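Local coordinates for protein mannan endo-1,4-beta-mannosidase (Bacillus subtilis, PDB 3CBW) that hydrolyses internal beta-1,4-mannosidic linkages in mannan, galactomannan and glucomannan, and so takes part in the breakdown of glucomannan, at residues G179-W184 against S225-R230; R172-M177 against Q202-I207; S188-D193 against N229-T234. The protein carries 3 engineered substitutions. All coordinates share one frame; numbering follows the deposited sequence. Where two conformers were deposited one is given.

Contact 1. Residues G179-W184 against S225-R230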
loop_
_atom_site.group_PDB
_atom_site.type_symbol
_atom_site.label_atom_id
_atom_site.label_comp_id
_atom_site.label_asym_id
_atom_site.label_seq_id
_atom_site.Cartn_x
_atom_site.Cartn_y
_atom_site.Cartn_z
ATOM N N GLY A 179 4.913 -12.744 5.870
ATOM C CA GLY A 179 6.261 -12.659 6.414
ATOM C C GLY A 179 6.233 -12.858 7.918
ATOM O O GLY A 179 5.170 -12.861 8.551
ATOM N N GLU A 180 7.421 -12.977 8.494
ATOM C CA GLU A 180 7.563 -13.335 9.896
ATOM C C GLU A 180 8.178 -12.207 10.709
ATOM O O GLU A 180 8.573 -12.413 11.854
ATOM C CB GLU A 180 8.346 -14.659 10.037
ATOM C CG GLU A 180 9.841 -14.597 9.683
ATOM C CD GLU A 180 10.160 -14.680 8.188
ATOM O OE1 GLU A 180 9.252 -14.811 7.339
ATOM O OE2 GLU A 180 11.357 -14.611 7.858
ATOM N N TRP A 181 8.242 -11.009 10.133
ATOM C CA TRP A 181 8.879 -9.867 10.790
ATOM C C TRP A 181 7.891 -8.967 11.558
ATOM O O TRP A 181 8.138 -8.652 12.725
ATOM C CB TRP A 181 9.769 -9.089 9.809
ATOM C CG TRP A 181 9.182 -8.869 8.449
ATOM C CD1 TRP A 181 8.469 -7.775 8.034
ATOM C CD2 TRP A 181 9.268 -9.745 7.318
ATOM N NE1 TRP A 181 8.102 -7.917 6.720
ATOM C CE2 TRP A 181 8.582 -9.113 6.255
ATOM C CE3 TRP A 181 9.871 -10.993 7.093
ATOM C CZ2 TRP A 181 8.467 -9.688 4.995
ATOM C CZ3 TRP A 181 9.757 -11.567 5.834
ATOM C CH2 TRP A 181 9.053 -10.915 4.798
ATOM N N PHE A 182 6.769 -8.585 10.952
ATOM C CA PHE A 182 5.798 -7.721 11.644
ATOM C C PHE A 182 4.954 -8.505 12.641
ATOM O O PHE A 182 4.645 -9.676 12.429
ATOM C CB PHE A 182 4.878 -7.028 10.645
ATOM C CG PHE A 182 5.587 -6.104 9.684
ATOM C CD1 PHE A 182 6.469 -5.128 10.146
ATOM C CD2 PHE A 182 5.320 -6.174 8.324
ATOM C CE1 PHE A 182 7.106 -4.253 9.252
ATOM C CE2 PHE A 182 5.941 -5.308 7.428
ATOM C CZ PHE A 182 6.825 -4.349 7.896
ATOM N N TRP A 183 4.540 -7.835 13.712
ATOM C CA TRP A 183 3.800 -8.519 14.772
ATOM C C TRP A 183 2.485 -9.146 14.290
ATOM O O TRP A 183 2.017 -10.130 14.867
ATOM C CB TRP A 183 3.553 -7.587 15.959
ATOM C CG TRP A 183 2.687 -6.380 15.675
ATOM C CD1 TRP A 183 3.119 -5.119 15.372
ATOM C CD2 TRP A 183 1.249 -6.314 15.694
ATOM N NE1 TRP A 183 2.046 -4.270 15.200
ATOM C CE2 TRP A 183 0.890 -4.974 15.393
ATOM C CE3 TRP A 183 0.230 -7.248 15.931
ATOM C CZ2 TRP A 183 -0.440 -4.559 15.299
ATOM C CZ3 TRP A 183 -1.105 -6.821 15.847
ATOM C CH2 TRP A 183 -1.414 -5.490 15.542
ATOM N N TRP A 184 1.883 -8.579 13.245
ATOM C CA TRP A 184 0.586 -9.055 12.764
ATOM C C TRP A 184 0.674 -10.258 11.817
ATOM O O TRP A 184 -0.354 -10.802 11.406
ATOM C CB TRP A 184 -0.178 -7.912 12.093
ATOM C CG TRP A 184 0.547 -7.284 10.924
ATOM C CD1 TRP A 184 0.584 -7.742 9.626
ATOM C CD2 TRP A 184 1.289 -6.059 10.944
ATOM N NE1 TRP A 184 1.326 -6.882 8.854
ATOM C CE2 TRP A 184 1.766 -5.839 9.632
ATOM C CE3 TRP A 184 1.622 -5.139 11.954
ATOM C CZ2 TRP A 184 2.536 -4.723 9.293
ATOM C CZ3 TRP A 184 2.404 -4.045 11.624
ATOM C CH2 TRP A 184 2.854 -3.847 10.298
ATOM N N SER A 225 -1.663 -6.815 0.588
ATOM C CA SER A 225 -0.300 -6.870 0.050
ATOM C C SER A 225 0.622 -7.871 0.758
ATOM O O SER A 225 1.477 -7.491 1.563
ATOM C CB SER A 225 0.331 -5.468 0.023
ATOM O OG SER A 225 0.327 -4.855 1.302
ATOM N N PRO A 226 0.489 -9.168 0.425
ATOM C CA PRO A 226 1.472 -10.137 0.894
ATOM C C PRO A 226 2.868 -9.882 0.321
ATOM O O PRO A 226 3.033 -9.186 -0.698
ATOM C CB PRO A 226 0.946 -11.456 0.347
ATOM C CG PRO A 226 -0.018 -11.099 -0.746
ATOM C CD PRO A 226 -0.569 -9.775 -0.406
ATOM N N ASP A 227 3.864 -10.454 0.986
ATOM C CA ASP A 227 5.231 -10.440 0.498
ATOM C C ASP A 227 5.430 -11.502 -0.588
ATOM O O ASP A 227 5.015 -12.653 -0.426
ATOM C CB ASP A 227 6.167 -10.734 1.663
ATOM C CG ASP A 227 7.572 -10.332 1.374
ATOM O OD1 ASP A 227 7.894 -9.163 1.658
ATOM O OD2 ASP A 227 8.340 -11.172 0.855
ATOM N N ALA A 228 6.134 -11.128 -1.657
ATOM C CA ALA A 228 6.422 -12.046 -2.764
ATOM C C ALA A 228 7.367 -13.179 -2.398
ATOM O O ALA A 228 7.385 -14.207 -3.069
ATOM C CB ALA A 228 6.991 -11.281 -3.941
ATOM N N ASN A 229 8.166 -12.985 -1.355
ATOM C CA ASN A 229 9.221 -13.927 -1.024
ATOM C C ASN A 229 8.869 -14.884 0.102
ATOM O O ASN A 229 9.756 -15.500 0.682
ATOM C CB ASN A 229 10.528 -13.171 -0.718
ATOM C CG ASN A 229 11.053 -12.383 -1.914
ATOM O OD1 ASN A 229 10.727 -12.681 -3.065
ATOM N ND2 ASN A 229 11.867 -11.368 -1.642
ATOM N N ARG A 230 7.578 -15.028 0.379
ATOM C CA ARG A 230 7.094 -16.004 1.351
ATOM C C ARG A 230 5.866 -16.711 0.802
ATOM O O ARG A 230 5.197 -16.201 -0.100
ATOM C CB ARG A 230 6.765 -15.317 2.680
ATOM C CG ARG A 230 7.968 -14.701 3.394
ATOM C CD ARG A 230 8.931 -15.771 3.891
ATOM N NE ARG A 230 10.010 -15.221 4.712
ATOM C CZ ARG A 230 11.161 -14.751 4.237
ATOM N NH1 ARG A 230 11.414 -14.743 2.928
ATOM N NH2 ARG A 230 12.075 -14.295 5.082
#

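Contact 2. Residues R172-M177 against Q202-I207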
loop_
_atom_site.group_PDB
_atom_site.type_symbol
_atom_site.label_atom_id
_atom_site.label_comp_id
_atom_site.label_asym_id
_atom_site.label_seq_id
_atom_site.Cartn_x
_atom_site.Cartn_y
_atom_site.Cartn_z
ATOM N N ARG A 172 -3.308 0.767 2.607
ATOM C CA ARG A 172 -2.670 -0.541 2.564
ATOM C C ARG A 172 -2.219 -0.943 3.970
ATOM O O ARG A 172 -1.048 -0.823 4.295
ATOM C CB ARG A 172 -1.488 -0.482 1.586
ATOM C CG ARG A 172 -0.768 -1.808 1.370
ATOM C CD ARG A 172 0.300 -1.659 0.297
ATOM N NE ARG A 172 1.407 -0.780 0.675
ATOM C CZ ARG A 172 2.584 -1.179 1.136
ATOM N NH1 ARG A 172 2.853 -2.465 1.299
ATOM N NH2 ARG A 172 3.503 -0.286 1.437
ATOM N N PRO A 173 -3.154 -1.440 4.798
ATOM C CA PRO A 173 -2.842 -1.821 6.175
ATOM C C PRO A 173 -2.352 -3.267 6.275
ATOM O O PRO A 173 -2.692 -4.105 5.432
ATOM C CB PRO A 173 -4.195 -1.713 6.860
ATOM C CG PRO A 173 -5.170 -2.171 5.795
ATOM C CD PRO A 173 -4.589 -1.638 4.489
ATOM N N LEU A 174 -1.573 -3.564 7.316
ATOM C CA LEU A 174 -1.269 -4.955 7.685
ATOM C C LEU A 174 -0.615 -5.720 6.542
ATOM O O LEU A 174 -0.963 -6.867 6.247
ATOM C CB LEU A 174 -2.530 -5.675 8.161
ATOM C CG LEU A 174 -3.309 -5.047 9.312
ATOM C CD1 LEU A 174 -4.577 -5.843 9.532
ATOM C CD2 LEU A 174 -2.486 -4.982 10.588
ATOM N N HIS A 175 0.382 -5.086 5.929
ATOM C CA HIS A 175 1.057 -5.647 4.763
ATOM C C HIS A 175 2.078 -6.720 5.148
ATOM O O HIS A 175 2.483 -6.836 6.313
ATOM C CB HIS A 175 1.715 -4.516 3.969
ATOM C CG HIS A 175 2.785 -3.783 4.711
ATOM N ND1 HIS A 175 2.556 -3.079 5.880
ATOM C CD2 HIS A 175 4.087 -3.582 4.394
ATOM C CE1 HIS A 175 3.690 -2.520 6.269
ATOM N NE2 HIS A 175 4.628 -2.793 5.378
ATOM N N GLU A 176 2.471 -7.523 4.163
ATOM C CA GLU A 176 3.514 -8.544 4.351
ATOM C C GLU A 176 3.204 -9.495 5.502
ATOM O O GLU A 176 4.093 -9.920 6.242
ATOM C CB GLU A 176 4.900 -7.910 4.509
ATOM C CG GLU A 176 5.283 -7.098 3.279
ATOM C CD GLU A 176 6.535 -6.251 3.434
ATOM O OE1 GLU A 176 7.300 -6.422 4.411
ATOM O OE2 GLU A 176 6.749 -5.372 2.554
ATOM N N MET A 177 1.928 -9.829 5.628
ATOM C CA MET A 177 1.428 -10.658 6.709
ATOM C C MET A 177 1.879 -12.116 6.619
ATOM O O MET A 177 1.832 -12.832 7.621
ATOM C CB MET A 177 -0.097 -10.562 6.768
ATOM C CG MET A 177 -0.870 -11.369 5.706
ATOM S SD MET A 177 -0.606 -11.045 3.883
ATOM C CE MET A 177 -1.200 -9.303 3.745
ATOM N N GLN A 202 -9.363 -11.772 10.911
ATOM C CA GLN A 202 -10.157 -11.051 11.901
ATOM C C GLN A 202 -9.618 -9.650 12.146
ATOM O O GLN A 202 -10.388 -8.696 12.245
ATOM C CB GLN A 202 -10.212 -11.845 13.197
ATOM C CG GLN A 202 -11.006 -13.127 13.070
ATOM C CD GLN A 202 -10.928 -13.982 14.318
ATOM O OE1 GLN A 202 -11.229 -13.518 15.410
ATOM N NE2 GLN A 202 -10.504 -15.233 14.160
ATOM N N LEU A 203 -8.297 -9.515 12.218
ATOM C CA LEU A 203 -7.685 -8.213 12.449
ATOM C C LEU A 203 -7.891 -7.265 11.266
ATOM O O LEU A 203 -8.205 -6.085 11.452
ATOM C CB LEU A 203 -6.194 -8.384 12.763
ATOM C CG LEU A 203 -5.418 -7.098 13.072
ATOM C CD1 LEU A 203 -5.938 -6.393 14.331
ATOM C CD2 LEU A 203 -3.937 -7.409 13.216
ATOM N N TYR A 204 -7.725 -7.780 10.054
ATOM C CA TYR A 204 -7.947 -6.970 8.876
ATOM C C TYR A 204 -9.403 -6.486 8.861
ATOM O O TYR A 204 -9.669 -5.298 8.636
ATOM C CB TYR A 204 -7.610 -7.770 7.626
ATOM C CG TYR A 204 -7.681 -6.962 6.360
ATOM C CD1 TYR A 204 -6.529 -6.615 5.657
ATOM C CD2 TYR A 204 -8.916 -6.570 5.848
ATOM C CE1 TYR A 204 -6.626 -5.876 4.467
ATOM C CE2 TYR A 204 -9.019 -5.843 4.707
ATOM C CZ TYR A 204 -7.889 -5.490 4.023
ATOM O OH TYR A 204 -8.063 -4.798 2.856
ATOM N N LYS A 205 -10.344 -7.393 9.111
ATOM C CA LYS A 205 -11.758 -7.022 9.120
ATOM C C LYS A 205 -12.083 -6.039 10.239
ATOM O O LYS A 205 -12.916 -5.160 10.056
ATOM C CB LYS A 205 -12.635 -8.257 9.217
ATOM C CG LYS A 205 -12.568 -9.144 8.003
ATOM C CD LYS A 205 -13.481 -10.317 8.226
ATOM C CE LYS A 205 -13.212 -11.451 7.298
ATOM N NZ LYS A 205 -14.034 -12.610 7.745
ATOM N N LYS A 206 -11.417 -6.171 11.382
ATOM C CA LYS A 206 -11.604 -5.232 12.489
ATOM C C LYS A 206 -11.189 -3.821 12.066
ATOM O O LYS A 206 -11.880 -2.836 12.344
ATOM C CB LYS A 206 -10.784 -5.701 13.683
ATOM C CG LYS A 206 -10.845 -4.820 14.907
ATOM C CD LYS A 206 -10.124 -5.515 16.057
ATOM C CE LYS A 206 -10.192 -4.730 17.323
ATOM N NZ LYS A 206 -11.478 -4.937 18.052
ATOM N N ILE A 207 -10.063 -3.719 11.370
ATOM C CA ILE A 207 -9.637 -2.417 10.878
ATOM C C ILE A 207 -10.592 -1.912 9.787
ATOM O O ILE A 207 -10.949 -0.731 9.772
ATOM C CB ILE A 207 -8.173 -2.432 10.406
ATOM C CG1 ILE A 207 -7.250 -2.719 11.601
ATOM C CG2 ILE A 207 -7.821 -1.117 9.693
ATOM C CD1 ILE A 207 -5.772 -2.715 11.271
#

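Contact 3. Residues S188-D193 against N229-T234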
loop_
_atom_site.group_PDB
_atom_site.type_symbol
_atom_site.label_atom_id
_atom_site.label_comp_id
_atom_site.label_asym_id
_atom_site.label_seq_id
_atom_site.Cartn_x
_atom_site.Cartn_y
_atom_site.Cartn_z
ATOM N N SER A 188 7.003 -17.842 12.274
ATOM C CA SER A 188 8.172 -18.552 11.786
ATOM C C SER A 188 8.140 -18.592 10.268
ATOM O O SER A 188 7.071 -18.677 9.657
ATOM C CB SER A 188 8.211 -19.981 12.332
ATOM O OG SER A 188 8.652 -20.010 13.681
ATOM N N TYR A 189 9.332 -18.557 9.693
ATOM C CA TYR A 189 9.568 -18.550 8.258
ATOM C C TYR A 189 8.768 -19.619 7.530
ATOM O O TYR A 189 8.998 -20.817 7.724
ATOM C CB TYR A 189 11.066 -18.777 8.055
ATOM C CG TYR A 189 11.544 -18.856 6.634
ATOM C CD1 TYR A 189 11.976 -17.714 5.970
ATOM C CD2 TYR A 189 11.617 -20.081 5.962
ATOM C CE1 TYR A 189 12.442 -17.776 4.656
ATOM C CE2 TYR A 189 12.076 -20.150 4.635
ATOM C CZ TYR A 189 12.488 -18.990 4.000
ATOM O OH TYR A 189 12.950 -19.020 2.703
ATOM N N ASN A 190 7.833 -19.180 6.684
ATOM C CA ASN A 190 7.023 -20.087 5.843
ATOM C C ASN A 190 6.317 -21.200 6.615
ATOM O O ASN A 190 6.056 -22.273 6.080
ATOM C CB ASN A 190 7.853 -20.670 4.688
ATOM C CG ASN A 190 8.075 -19.667 3.576
ATOM O OD1 ASN A 190 7.293 -18.721 3.408
ATOM N ND2 ASN A 190 9.116 -19.884 2.781
ATOM N N GLN A 191 5.989 -20.930 7.867
ATOM C CA GLN A 191 5.344 -21.911 8.721
ATOM C C GLN A 191 3.853 -21.624 8.755
ATOM O O GLN A 191 3.417 -20.617 9.318
ATOM C CB GLN A 191 5.953 -21.858 10.123
ATOM C CG GLN A 191 5.345 -22.839 11.125
ATOM C CD GLN A 191 5.608 -22.436 12.567
ATOM O OE1 GLN A 191 4.973 -21.523 13.099
ATOM N NE2 GLN A 191 6.543 -23.126 13.209
ATOM N N LYS A 192 3.074 -22.506 8.143
ATOM C CA LYS A 192 1.629 -22.349 8.148
ATOM C C LYS A 192 1.131 -22.523 9.577
ATOM O O LYS A 192 1.554 -23.436 10.284
ATOM C CB LYS A 192 0.955 -23.347 7.205
ATOM C CG LYS A 192 -0.472 -22.957 6.833
ATOM C CD LYS A 192 -1.081 -23.922 5.836
ATOM C CE LYS A 192 -2.441 -23.414 5.383
ATOM N NZ LYS A 192 -3.028 -24.261 4.310
ATOM N N ASP A 193 0.286 -21.600 10.011
ATOM C CA ASP A 193 -0.331 -21.625 11.328
ATOM C C ASP A 193 -1.768 -21.239 11.029
ATOM O O ASP A 193 -2.063 -20.080 10.733
ATOM C CB ASP A 193 0.394 -20.613 12.235
ATOM C CG ASP A 193 -0.222 -20.476 13.636
ATOM O OD1 ASP A 193 -1.392 -20.835 13.843
ATOM O OD2 ASP A 193 0.476 -19.948 14.528
ATOM N N ASN A 229 8.166 -12.985 -1.355
ATOM C CA ASN A 229 9.221 -13.927 -1.024
ATOM C C ASN A 229 8.869 -14.884 0.102
ATOM O O ASN A 229 9.756 -15.500 0.682
ATOM C CB ASN A 229 10.528 -13.171 -0.718
ATOM C CG ASN A 229 11.053 -12.383 -1.914
ATOM O OD1 ASN A 229 10.727 -12.681 -3.065
ATOM N ND2 ASN A 229 11.867 -11.368 -1.642
ATOM N N ARG A 230 7.578 -15.028 0.379
ATOM C CA ARG A 230 7.094 -16.004 1.351
ATOM C C ARG A 230 5.866 -16.711 0.802
ATOM O O ARG A 230 5.197 -16.201 -0.100
ATOM C CB ARG A 230 6.765 -15.317 2.680
ATOM C CG ARG A 230 7.968 -14.701 3.394
ATOM C CD ARG A 230 8.931 -15.771 3.891
ATOM N NE ARG A 230 10.010 -15.221 4.712
ATOM C CZ ARG A 230 11.161 -14.751 4.237
ATOM N NH1 ARG A 230 11.414 -14.743 2.928
ATOM N NH2 ARG A 230 12.075 -14.295 5.082
ATOM N N ASP A 231 5.577 -17.888 1.348
ATOM C CA ASP A 231 4.429 -18.678 0.926
ATOM C C ASP A 231 3.114 -18.060 1.396
ATOM O O ASP A 231 3.103 -17.031 2.081
ATOM C CB ASP A 231 4.547 -20.107 1.487
ATOM C CG ASP A 231 5.779 -20.847 0.991
ATOM O OD1 ASP A 231 6.306 -20.515 -0.092
ATOM O OD2 ASP A 231 6.200 -21.791 1.697
ATOM N N PHE A 232 2.007 -18.690 1.007
ATOM C CA PHE A 232 0.679 -18.407 1.548
ATOM C C PHE A 232 0.124 -17.068 1.107
ATOM O O PHE A 232 -0.542 -16.388 1.884
ATOM C CB PHE A 232 0.652 -18.511 3.085
ATOM C CG PHE A 232 1.436 -19.672 3.632
ATOM C CD1 PHE A 232 1.156 -20.975 3.238
ATOM C CD2 PHE A 232 2.472 -19.451 4.530
ATOM C CE1 PHE A 232 1.906 -22.045 3.735
ATOM C CE2 PHE A 232 3.217 -20.503 5.032
ATOM C CZ PHE A 232 2.941 -21.800 4.633
ATOM N N LYS A 233 0.366 -16.696 -0.143
ATOM C CA LYS A 233 -0.049 -15.378 -0.608
ATOM C C LYS A 233 -1.544 -15.168 -0.553
ATOM O O LYS A 233 -1.983 -14.050 -0.330
ATOM C CB LYS A 233 0.398 -15.122 -2.043
ATOM C CG LYS A 233 1.756 -14.515 -2.207
ATOM C CD LYS A 233 2.730 -15.569 -2.584
ATOM C CE LYS A 233 4.098 -15.010 -2.891
ATOM N NZ LYS A 233 5.064 -16.120 -2.879
ATOM N N THR A 234 -2.330 -16.219 -0.784
ATOM C CA THR A 234 -3.787 -16.086 -0.779
ATOM C C THR A 234 -4.467 -16.576 0.484
ATOM O O THR A 234 -5.636 -16.275 0.682
ATOM C CB THR A 234 -4.444 -16.784 -1.984
ATOM O OG1 THR A 234 -4.226 -18.196 -1.904
ATOM C CG2 THR A 234 -3.900 -16.235 -3.295
HETATM O O HOH W 1 10.051 -18.398 0.486
#

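Contact 1. Residues G179-W184 against S225-R230
Glu-180 and Arg-230 form a two-pronged salt bridge. Arg-230 presents its side, with NE and NH2 each bonded to a different carboxylate oxygen. NE of Arg-230 lies 2.8 Å from OE1 of Glu-180, and NH2 of Arg-230 lies 2.9 Å from OE2 of Glu-180. Both bonds are nearly straight. Both oxygens use their syn lone pairs, and the carboxylate and guanidinium planes are only 19° apart. This pairing resists rotation of either group. The bend of Arg-230 at chi2 (-68°) turns its far end toward Glu-180. The third nitrogen, NH1 of Arg-230, bonds to the backbone O of Asn-229, 2.9 Å away, so all three nitrogens of the guanidinium have a partner.

The two loops follow strands 169-172 and 220-224 of the family 26 TIM barrel. These strands are parallel neighbours, and their loops meet beside the active site. Trp-181 probably binds substrate, and its NE1 bonds to OE1 of Glu-176, the likely proton donor.

The Trp-181 contacts are packing at the ring edge. CZ3 of Trp-181 meets the guanidinium of Arg-230 from over one face, 3.7 Å from NH2 of Arg-230. The two planes stand 85° apart, so the flat groups do not stack. Further along the same edge, CZ2 of Trp-181 approaches OD1 of Asp-227 at 3.4 Å, with the carboxylate again steeply inclined to the ring. Gly-179 lies over one face of the indole, and its CA is 4.0 Å from CG of Arg-230.

Asp-227 also shapes its own loop. Its OD2 accepts the backbone N of Asn-229 at 2.9 Å, an Asx turn within the type I beta turn from Asp-227 to Arg-230.

Contact 2. Residues R172-M177 against Q202-I207
Leu-174 reaches toward helix 194-214 and carries most of this buried, wholly apolar contact. Its CD1 is the main point of touch. CD1 of Leu-174 lies 3.6 Å from CA of Tyr-204, against the helix backbone itself. CD1 of Leu-174 also meets CG of Leu-203 at 3.8 Å. Ile-207 comes from one helical turn further on. It meets Leu-174 tip to tip, with the two CD1 methyls 3.8 Å apart. The other branch, CD2 of Leu-174, rests 3.9 Å from CD2 of Leu-203. The extended Leu-174 side chain, with chi2 at 175°, carries CD1 out to the helix. An alanine here would lack CG and both methyls, and would probably leave a gap against Leu-203, Tyr-204 and Ile-207.

Pro-173 adds a looser contact beside it. Its CG lies 4.2 Å from CE1 of Tyr-204, at a slant to the ring. The hydroxyl of Tyr-204 bonds to the backbone O of Tyr-242.

The loop that packs here leads directly to His-175 and Glu-176. Glu-176 is probably the proton donor, and His-175 probably helps to hold the nucleophile in place. In this TIM barrel the loop leaves strand 169-172 and is backed by helix 194-214. Pro-173 and Tyr-204 also touch Trp-222 on strand 220-224, while Leu-203 and Ile-207 pack against helix 143-163.

Contact 3. Residues S188-D193 against N229-T234
Asn-190 and Asp-231 mark the closest backbone approach, with their CA atoms 5.7 Å apart. Neither segment is regular helix or strand. Residues 188-191 make a type II beta turn, and Asp-193 is the N-cap of the helix that follows. Both segments belong to loops that follow neighbouring strands of the TIM barrel, and here they meet at the surface.

The direct hydrogen bond between them runs 2.8 Å from the backbone N of Asp-231 to OD1 of Asn-190. It is almost straight at the hydrogen. The donor sits above the plane of the amide carbonyl. The Asn-190 amide also stacks on the Asp-231 carboxylate, their planes only 8° apart and OD2 of Asp-231 3.4 Å from CG of Asn-190.

Tyr-189 approaches Arg-230 over a guanidinium face. With CG of Tyr-189 anti to the backbone N (chi1 178°), the ring reaches out to Arg-230. Its CE1 stands 3.3 Å from CZ of Arg-230, above the middle of the group. The planes are 58° apart, so this is not a parallel stack. Glu-180 holds the same guanidinium at its edge.

Phe-232 points toward the turn. Its CZ comes 3.5 Å from the backbone O of Asn-190, which lies at the ring edge. The start of the Lys-192 side chain packs against the ring, with CB 3.6 Å from CZ of Phe-232 and CG over one face. CB of Asp-231 covers the opposite face.

A water completes the join: it donates to the backbone O of Asn-229 and accepts from ND2 of Asn-190, 2.9 Å away.

From the N terminus, the chain leaves strand 169-172 and passes through 172-177, 179-184 and 188-193 before entering helix 194-214. Contact 2 closes the shortest loop, joining the start of this passage to the helix that follows it. Contacts 1 and 3 each cross contact 2. Their second segments come later, in the loop after strand 220-224. Contact 3 starts after contact 1 and ends on the same later loop, where the two share Asn-229 and Arg-230. Contacts 1 and 2 touch where Ser-225 O meets Glu-176 N and Trp-184 NE1 meets His-175 O. Together they tie two adjacent barrel loops to each other, with helix 194-214 behind the first.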